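Local coordinates for protein 5-carboxyvanillate decarboxylase (Sphingomonas paucimobilis, PDB 4L6D) that probably removes a carboxylate from 5-carboxyvanillate in a manganese-containing amidohydrolase-type active site that also binds vanillic acid, at residues 110-122 against 138-152. Sequence-based numbering, arbitrary orientation.
Sequences RFAGLGTFAPQDP and LNGLVINSHTNDLYY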
ATOM      1  N   ARG A 110     -30.936  10.164  12.827  1.00  8.16           N
ATOM      2  CA  ARG A 110     -29.592  10.046  13.402  1.00  6.55           C
ATOM      3  C   ARG A 110     -28.809   8.850  12.881  1.00  6.29           C
ATOM      4  O   ARG A 110     -27.582   8.838  12.940  1.00  6.00           O
ATOM      5  CB  ARG A 110     -29.641   9.981  14.930  1.00  6.79           C
ATOM      6  CG  ARG A 110     -30.456  11.109  15.589  1.00  7.20           C
ATOM      7  CD  ARG A 110     -29.997  12.529  15.190  1.00  7.42           C
ATOM      8  NE  ARG A 110     -28.606  12.849  15.540  1.00  9.63           N
ATOM      9  CZ  ARG A 110     -28.206  13.239  16.746  1.00  9.47           C
ATOM     10  NH1 ARG A 110     -29.077  13.336  17.735  1.00  8.16           N
ATOM     11  NH2 ARG A 110     -26.927  13.513  16.977  1.00  9.04           N
ATOM     12  N   PHE A 111     -29.505   7.842  12.371  1.00  7.83           N
ATOM     13  CA  PHE A 111     -28.807   6.653  11.907  1.00  5.99           C
ATOM     14  C   PHE A 111     -29.266   6.225  10.537  1.00  5.92           C
ATOM     15  O   PHE A 111     -30.462   6.210  10.255  1.00  7.18           O
ATOM     16  CB  PHE A 111     -28.950   5.513  12.924  1.00  6.13           C
ATOM     17  CG  PHE A 111     -28.352   5.849  14.258  1.00  6.32           C
ATOM     18  CD1 PHE A 111     -26.974   5.874  14.413  1.00  7.80           C
ATOM     19  CD2 PHE A 111     -29.150   6.209  15.329  1.00 12.01           C
ATOM     20  CE1 PHE A 111     -26.407   6.220  15.625  1.00  9.64           C
ATOM     21  CE2 PHE A 111     -28.589   6.557  16.541  1.00 12.98           C
ATOM     22  CZ  PHE A 111     -27.215   6.567  16.687  1.00 10.76           C
ATOM     23  N   ALA A 112     -28.293   5.902   9.694  1.00  5.96           N
ATOM     24  CA  ALA A 112     -28.542   5.221   8.431  1.00  7.19           C
ATOM     25  C   ALA A 112     -27.829   3.874   8.544  1.00  6.80           C
ATOM     26  O   ALA A 112     -27.081   3.655   9.496  1.00  6.98           O
ATOM     27  CB  ALA A 112     -28.016   6.046   7.252  1.00  7.89           C
ATOM     28  N   GLY A 113     -28.054   2.961   7.600  1.00  5.80           N
ATOM     29  CA  GLY A 113     -27.467   1.643   7.729  1.00  7.92           C
ATOM     30  C   GLY A 113     -27.093   0.952   6.439  1.00  5.18           C
ATOM     31  O   GLY A 113     -27.768   1.090   5.418  1.00  6.12           O
ATOM     32  N   LEU A 114     -25.998   0.198   6.510  1.00  5.01           N
ATOM     33  CA  LEU A 114     -25.546  -0.663   5.428  1.00  4.93           C
ATOM     34  C   LEU A 114     -25.884  -2.100   5.776  1.00  6.61           C
ATOM     35  O   LEU A 114     -25.592  -2.572   6.882  1.00  7.17           O
ATOM     36  CB  LEU A 114     -24.037  -0.533   5.249  1.00  4.89           C
ATOM     37  CG  LEU A 114     -23.518   0.881   4.944  1.00  4.47           C
ATOM     38  CD1 LEU A 114     -22.013   0.845   4.758  1.00  6.13           C
ATOM     39  CD2 LEU A 114     -24.193   1.438   3.690  1.00  6.23           C
ATOM     40  N   GLY A 115     -26.517  -2.798   4.845  1.00  5.42           N
ATOM     41  CA  GLY A 115     -26.787  -4.214   5.015  1.00  6.56           C
ATOM     42  C   GLY A 115     -25.565  -5.007   4.622  1.00  5.69           C
ATOM     43  O   GLY A 115     -24.680  -4.481   3.953  1.00  7.01           O
ATOM     44  N   THR A 116     -25.507  -6.267   5.038  1.00  5.85           N
ATOM     45  CA  THR A 116     -24.386  -7.127   4.685  1.00  6.60           C
ATOM     46  C   THR A 116     -24.933  -8.423   4.108  1.00  6.09           C
ATOM     47  O   THR A 116     -26.138  -8.551   3.888  1.00  7.11           O
ATOM     48  CB  THR A 116     -23.401  -7.334   5.890  1.00  5.83           C
ATOM     49  OG1 THR A 116     -22.136  -7.836   5.423  1.00  6.92           O
ATOM     50  CG2 THR A 116     -23.979  -8.265   6.944  1.00  7.36           C
ATOM     51  N   PHE A 117     -24.048  -9.360   3.814  1.00  5.98           N
ATOM     52  CA  PHE A 117     -24.454 -10.616   3.205  1.00  6.45           C
ATOM     53  C   PHE A 117     -23.347 -11.634   3.377  1.00  7.66           C
ATOM     54  O   PHE A 117     -22.244 -11.294   3.790  1.00  7.74           O
ATOM     55  CB  PHE A 117     -24.771 -10.422   1.714  1.00  7.76           C
ATOM     56  CG  PHE A 117     -23.711  -9.663   0.956  1.00  5.75           C
ATOM     57  CD1 PHE A 117     -23.742  -8.267   0.904  1.00  6.91           C
ATOM     58  CD2 PHE A 117     -22.700 -10.334   0.288  1.00  6.68           C
ATOM     59  CE1 PHE A 117     -22.772  -7.556   0.218  1.00  7.29           C
ATOM     60  CE2 PHE A 117     -21.722  -9.616  -0.418  1.00  5.49           C
ATOM     61  CZ  PHE A 117     -21.768  -8.227  -0.446  1.00  5.41           C
ATOM     62  N   ALA A 118     -23.648 -12.880   3.037  1.00  6.99           N
ATOM     63  CA  ALA A 118     -22.679 -13.959   3.158  1.00  7.60           C
ATOM     64  C   ALA A 118     -22.237 -14.438   1.773  1.00  8.22           C
ATOM     65  O   ALA A 118     -22.902 -15.289   1.183  1.00  7.86           O
ATOM     66  CB  ALA A 118     -23.295 -15.114   3.957  1.00  7.07           C
ATOM     67  N   PRO A 119     -21.116 -13.888   1.255  1.00  7.36           N
ATOM     68  CA  PRO A 119     -20.651 -14.243  -0.093  1.00  9.21           C
ATOM     69  C   PRO A 119     -20.215 -15.703  -0.197  1.00  8.82           C
ATOM     70  O   PRO A 119     -19.945 -16.144  -1.312  1.00  8.52           O
ATOM     71  CB  PRO A 119     -19.430 -13.323  -0.306  1.00 10.41           C
ATOM     72  CG  PRO A 119     -19.468 -12.310   0.768  1.00  9.39           C
ATOM     73  CD  PRO A 119     -20.203 -12.942   1.919  1.00  7.67           C
ATOM     74  N   GLN A 120     -20.110 -16.410   0.934  1.00  6.93           N
ATOM     75  CA  GLN A 120     -19.901 -17.865   0.942  1.00  8.39           C
ATOM     76  C   GLN A 120     -20.917 -18.584   0.053  1.00  9.52           C
ATOM     77  O   GLN A 120     -20.650 -19.674  -0.465  1.00 10.46           O
ATOM     78  CB  GLN A 120     -20.057 -18.439   2.364  1.00 10.53           C
ATOM     79  CG  GLN A 120     -19.105 -17.925   3.440  1.00 13.78           C
ATOM     80  CD  GLN A 120     -19.698 -16.774   4.226  1.00  9.76           C
ATOM     81  OE1 GLN A 120     -20.061 -15.750   3.657  1.00  8.44           O
ATOM     82  NE2 GLN A 120     -19.791 -16.931   5.547  1.00  9.73           N
ATOM     83  N   ASP A 121     -22.106 -17.996  -0.065  1.00  9.35           N
ATOM     84  CA  ASP A 121     -23.190 -18.544  -0.878  1.00  8.09           C
ATOM     85  C   ASP A 121     -23.680 -17.415  -1.772  1.00  8.09           C
ATOM     86  O   ASP A 121     -24.588 -16.688  -1.404  1.00  9.71           O
ATOM     87  CB  ASP A 121     -24.323 -19.038   0.028  1.00 10.44           C
ATOM     88  CG  ASP A 121     -25.504 -19.615  -0.740  1.00  9.70           C
ATOM     89  OD1 ASP A 121     -25.600 -19.475  -1.978  1.00 11.90           O
ATOM     90  OD2 ASP A 121     -26.380 -20.220  -0.087  1.00 12.31           O
ATOM     91  N   PRO A 122     -23.078 -17.269  -2.956  1.00  7.66           N
ATOM     92  CA  PRO A 122     -23.386 -16.122  -3.816  1.00  9.32           C
ATOM     93  C   PRO A 122     -24.850 -16.038  -4.239  1.00  8.51           C
ATOM     94  O   PRO A 122     -25.393 -14.929  -4.280  1.00  8.48           O
ATOM     95  CB  PRO A 122     -22.493 -16.359  -5.033  1.00  9.72           C
ATOM     96  CG  PRO A 122     -21.294 -17.044  -4.449  1.00 12.11           C
ATOM     97  CD  PRO A 122     -21.891 -18.002  -3.432  1.00 10.66           C
ATOM     98  N   LEU A 138     -32.553  -0.264   2.991  1.00  7.54           N
ATOM     99  CA  LEU A 138     -31.325   0.216   3.615  1.00  6.35           C
ATOM    100  C   LEU A 138     -30.499   1.077   2.661  1.00  7.19           C
ATOM    101  O   LEU A 138     -30.780   1.156   1.461  1.00  8.72           O
ATOM    102  CB  LEU A 138     -30.508  -0.939   4.204  1.00  6.45           C
ATOM    103  CG  LEU A 138     -31.099  -1.475   5.512  1.00  7.94           C
ATOM    104  CD1 LEU A 138     -30.471  -2.812   5.852  1.00  9.21           C
ATOM    105  CD2 LEU A 138     -30.879  -0.482   6.634  1.00 10.59           C
ATOM    106  N   ASN A 139     -29.484   1.734   3.206  1.00  6.22           N
ATOM    107  CA  ASN A 139     -28.792   2.812   2.506  1.00  6.20           C
ATOM    108  C   ASN A 139     -27.667   2.358   1.591  1.00  6.48           C
ATOM    109  O   ASN A 139     -27.204   3.110   0.729  1.00  8.66           O
ATOM    110  CB  ASN A 139     -28.255   3.798   3.546  1.00  6.63           C
ATOM    111  CG  ASN A 139     -29.356   4.416   4.365  1.00  8.43           C
ATOM    112  OD1 ASN A 139     -29.786   3.851   5.374  1.00  7.00           O
ATOM    113  ND2 ASN A 139     -29.844   5.570   3.925  1.00  8.34           N
ATOM    114  N   GLY A 140     -27.238   1.116   1.768  1.00  5.09           N
ATOM    115  CA  GLY A 140     -26.149   0.588   0.973  1.00  6.56           C
ATOM    116  C   GLY A 140     -25.770  -0.765   1.514  1.00  4.91           C
ATOM    117  O   GLY A 140     -26.537  -1.366   2.265  1.00  5.61           O
ATOM    118  N   LEU A 141     -24.582  -1.225   1.147  1.00  4.73           N
ATOM    119  CA  LEU A 141     -24.088  -2.537   1.565  1.00  4.76           C
ATOM    120  C   LEU A 141     -22.684  -2.433   2.131  1.00  6.22           C
ATOM    121  O   LEU A 141     -21.945  -1.499   1.820  1.00  5.86           O
ATOM    122  CB  LEU A 141     -24.072  -3.490   0.371  1.00  5.73           C
ATOM    123  CG  LEU A 141     -25.421  -3.808  -0.262  1.00  5.16           C
ATOM    124  CD1 LEU A 141     -25.218  -4.398  -1.661  1.00  9.12           C
ATOM    125  CD2 LEU A 141     -26.261  -4.740   0.598  1.00  6.34           C
ATOM    126  N   VAL A 142     -22.307  -3.410   2.954  1.00  5.16           N
ATOM    127  CA  VAL A 142     -20.945  -3.498   3.475  1.00  4.64           C
ATOM    128  C   VAL A 142     -20.491  -4.948   3.443  1.00  4.57           C
ATOM    129  O   VAL A 142     -21.272  -5.874   3.698  1.00  5.70           O
ATOM    130  CB  VAL A 142     -20.830  -2.918   4.914  1.00  4.54           C
ATOM    131  CG1 VAL A 142     -21.733  -3.666   5.893  1.00  7.04           C
ATOM    132  CG2 VAL A 142     -19.378  -2.935   5.413  1.00  6.78           C
ATOM    133  N   ILE A 143     -19.230  -5.135   3.091  1.00  5.52           N
ATOM    134  CA  ILE A 143     -18.589  -6.439   3.156  1.00  4.98           C
ATOM    135  C   ILE A 143     -17.133  -6.196   3.574  1.00  4.99           C
ATOM    136  O   ILE A 143     -16.583  -5.121   3.319  1.00  5.77           O
ATOM    137  CB  ILE A 143     -18.708  -7.202   1.805  1.00  4.98           C
ATOM    138  CG1 ILE A 143     -18.595  -8.717   2.028  1.00  6.45           C
ATOM    139  CG2 ILE A 143     -17.678  -6.701   0.800  1.00  6.92           C
ATOM    140  CD1 ILE A 143     -19.777  -9.315   2.829  1.00  6.50           C
ATOM    141  N   ASN A 144     -16.514  -7.175   4.226  1.00  4.99           N
ATOM    142  CA  ASN A 144     -15.170  -6.996   4.783  1.00  6.04           C
ATOM    143  C   ASN A 144     -14.104  -7.743   4.010  1.00  9.08           C
ATOM    144  O   ASN A 144     -13.868  -8.924   4.249  1.00  6.71           O
ATOM    145  CB  ASN A 144     -15.159  -7.401   6.256  1.00  5.47           C
ATOM    146  CG  ASN A 144     -16.277  -6.741   7.015  1.00  5.29           C
ATOM    147  OD1 ASN A 144     -16.215  -5.538   7.292  1.00  7.30           O
ATOM    148  ND2 ASN A 144     -17.343  -7.490   7.293  1.00  6.53           N
ATOM    149  N   SER A 145     -13.454  -7.026   3.097  1.00  6.80           N
ATOM    150  CA  SER A 145     -12.522  -7.572   2.118  1.00  5.86           C
ATOM    151  C   SER A 145     -12.809  -9.038   1.749  1.00  7.39           C
ATOM    152  O   SER A 145     -13.936  -9.345   1.378  1.00  8.26           O
ATOM    153  CB  SER A 145     -11.074  -7.319   2.525  1.00  6.99           C
ATOM    154  OG  SER A 145     -10.248  -7.377   1.380  1.00  7.44           O
ATOM    155  N   HIS A 146     -11.836  -9.933   1.892  1.00  6.28           N
ATOM    156  CA  HIS A 146     -11.937 -11.277   1.326  1.00  6.15           C
ATOM    157  C   HIS A 146     -13.027 -12.149   1.940  1.00  5.46           C
ATOM    158  O   HIS A 146     -13.456 -11.929   3.066  1.00  6.28           O
ATOM    159  CB  HIS A 146     -10.589 -12.009   1.417  1.00  6.80           C
ATOM    160  CG  HIS A 146     -10.311 -12.629   2.753  1.00  5.68           C
ATOM    161  ND1 HIS A 146     -10.744 -13.895   3.093  1.00  6.45           N
ATOM    162  CD2 HIS A 146      -9.636 -12.161   3.831  1.00  6.52           C
ATOM    163  CE1 HIS A 146     -10.342 -14.182   4.319  1.00  7.43           C
ATOM    164  NE2 HIS A 146      -9.672 -13.145   4.792  1.00  6.67           N
ATOM    165  N   THR A 147     -13.468 -13.140   1.178  1.00  6.27           N
ATOM    166  CA  THR A 147     -14.259 -14.231   1.733  1.00  6.00           C
ATOM    167  C   THR A 147     -13.631 -15.548   1.314  1.00  6.35           C
ATOM    168  O   THR A 147     -13.317 -15.747   0.139  1.00  7.54           O
ATOM    169  CB  THR A 147     -15.730 -14.189   1.271  1.00  6.03           C
ATOM    170  OG1 THR A 147     -16.300 -12.929   1.636  1.00  6.93           O
ATOM    171  CG2 THR A 147     -16.543 -15.318   1.931  1.00  9.03           C
ATOM    172  N   ASN A 148     -13.430 -16.433   2.286  1.00  7.20           N
ATOM    173  CA  ASN A 148     -12.825 -17.741   2.037  1.00  8.56           C
ATOM    174  C   ASN A 148     -11.449 -17.632   1.379  1.00  6.99           C
ATOM    175  O   ASN A 148     -11.034 -18.506   0.627  1.00  9.56           O
ATOM    176  CB  ASN A 148     -13.762 -18.646   1.226  1.00 10.52           C
ATOM    177  CG  ASN A 148     -15.072 -18.916   1.941  1.00 18.67           C
ATOM    178  OD1 ASN A 148     -15.122 -18.963   3.170  1.00 20.85           O
ATOM    179  ND2 ASN A 148     -16.137 -19.104   1.174  1.00 26.05           N
ATOM    180  N   ASP A 149     -10.763 -16.535   1.686  1.00  6.67           N
ATOM    181  CA  ASP A 149      -9.414 -16.268   1.195  1.00  7.98           C
ATOM    182  C   ASP A 149      -9.365 -16.113  -0.316  1.00  8.21           C
ATOM    183  O   ASP A 149      -8.344 -16.367  -0.950  1.00  8.79           O
ATOM    184  CB  ASP A 149      -8.456 -17.335   1.707  1.00  8.04           C
ATOM    185  CG  ASP A 149      -8.480 -17.420   3.211  1.00 10.70           C
ATOM    186  OD1 ASP A 149      -8.023 -16.445   3.843  1.00  8.57           O
ATOM    187  OD2 ASP A 149      -9.010 -18.425   3.753  1.00 11.72           O
ATOM    188  N   LEU A 150     -10.488 -15.680  -0.875  1.00  6.45           N
ATOM    189  CA  LEU A 150     -10.579 -15.322  -2.282  1.00  6.40           C
ATOM    190  C   LEU A 150     -10.924 -13.853  -2.370  1.00  6.14           C
ATOM    191  O   LEU A 150     -11.608 -13.310  -1.497  1.00  7.54           O
ATOM    192  CB  LEU A 150     -11.678 -16.123  -2.971  1.00  9.36           C
ATOM    193  CG  LEU A 150     -11.519 -17.631  -2.966  1.00 11.29           C
ATOM    194  CD1 LEU A 150     -12.769 -18.274  -3.524  1.00 15.10           C
ATOM    195  CD2 LEU A 150     -10.302 -18.023  -3.771  1.00 15.77           C
ATOM    196  N   TYR A 151     -10.472 -13.216  -3.451  1.00  5.89           N
ATOM    197  CA  TYR A 151     -10.744 -11.809  -3.695  1.00  5.56           C
ATOM    198  C   TYR A 151     -11.853 -11.644  -4.734  1.00  5.58           C
ATOM    199  O   TYR A 151     -12.260 -12.620  -5.373  1.00  6.58           O
ATOM    200  CB  TYR A 151      -9.452 -11.093  -4.094  1.00  6.59           C
ATOM    201  CG  TYR A 151      -8.463 -11.105  -2.954  1.00  6.75           C
ATOM    202  CD1 TYR A 151      -8.693 -10.341  -1.816  1.00  7.23           C
ATOM    203  CD2 TYR A 151      -7.319 -11.892  -2.995  1.00  8.01           C
ATOM    204  CE1 TYR A 151      -7.810 -10.359  -0.743  1.00  6.44           C
ATOM    205  CE2 TYR A 151      -6.422 -11.918  -1.921  1.00  8.77           C
ATOM    206  CZ  TYR A 151      -6.672 -11.142  -0.805  1.00  7.78           C
ATOM    207  OH  TYR A 151      -5.786 -11.164   0.260  1.00  7.33           O
ATOM    208  N   TYR A 152     -12.336 -10.414  -4.898  1.00  5.31           N
ATOM    209  CA  TYR A 152     -13.587 -10.202  -5.632  1.00  5.35           C
ATOM    210  C   TYR A 152     -13.429 -10.101  -7.145  1.00  7.46           C
ATOM    211  O   TYR A 152     -14.384  -9.777  -7.848  1.00  8.66           O
ATOM    212  CB  TYR A 152     -14.411  -9.047  -5.037  1.00  5.98           C
ATOM    213  CG  TYR A 152     -14.870  -9.394  -3.638  1.00  5.81           C
ATOM    214  CD1 TYR A 152     -15.449 -10.634  -3.372  1.00  7.20           C
ATOM    215  CD2 TYR A 152     -14.655  -8.526  -2.578  1.00  6.43           C
ATOM    216  CE1 TYR A 152     -15.831 -10.983  -2.091  1.00  9.76           C
ATOM    217  CE2 TYR A 152     -15.050  -8.858  -1.294  1.00  5.29           C
ATOM    218  CZ  TYR A 152     -15.627 -10.091  -1.057  1.00  6.76           C
ATOM    219  OH  TYR A 152     -16.008 -10.449   0.221  1.00  7.23           O
TER
HETATM  220  O   HOH W   1     -20.044  -6.706   7.880  1.00  8.52           O
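Gly-115 O accepts the backbone N-H of Val-142 at 2.8 Å and also takes a CA-H contact from Leu-141. Gly-115 N in turn donates to Gly-140 O. These bonds fix the register of strands 111-115 and 140-144, parallel neighbours in the (beta/alpha)8 TIM barrel of the amidohydrolase family. Helix 122-134 makes the beta-alpha-beta crossover between them. The side chain of Val-142 lies about 4 Å from that of His-174, a manganese ligand.

At the start of the pairing, Asn-139 grips Gly-113 twice. Its backbone N donates to Gly-113 O, and its OD1 accepts Gly-113 N at 3.0 Å. The second bond is nearly straight, 172° at the hydrogen, but the donor sits above the plane of the side-chain carbonyl. CG lies anti to the carbonyl carbon (chi1 -61°), which turns the amide to Gly-113 and the methyl of Ala-112. ND2 binds Phe-332 O. Replacing Asn-139 by a leucine is likely to cost Gly-113 N its acceptor and Phe-332 O this donor.

Further along, Thr-116 OG1 donates to Val-142 O at 2.8 Å. The hydroxyl is placed for this by lying anti to its own backbone N (chi1 -163°). Thr-116 N is bonded to Asn-97 OD1. Near the end of strand 140-144, CD1 of Ile-143 sits over one face of the Phe-117 ring, 3.9 Å from its centroid, a CH-pi contact. The same methyl, Ile-143 CD1, also touches Pro-119 CG at 3.6 Å. Thr-147 OG1 packs on that proline ring and shares a hydrogen bond with Tyr-152 OH.

Held at both OD1 and ND2, the Asn-139 amide has its rotation fixed and ties segment 138-152 to Gly-113 and Phe-332.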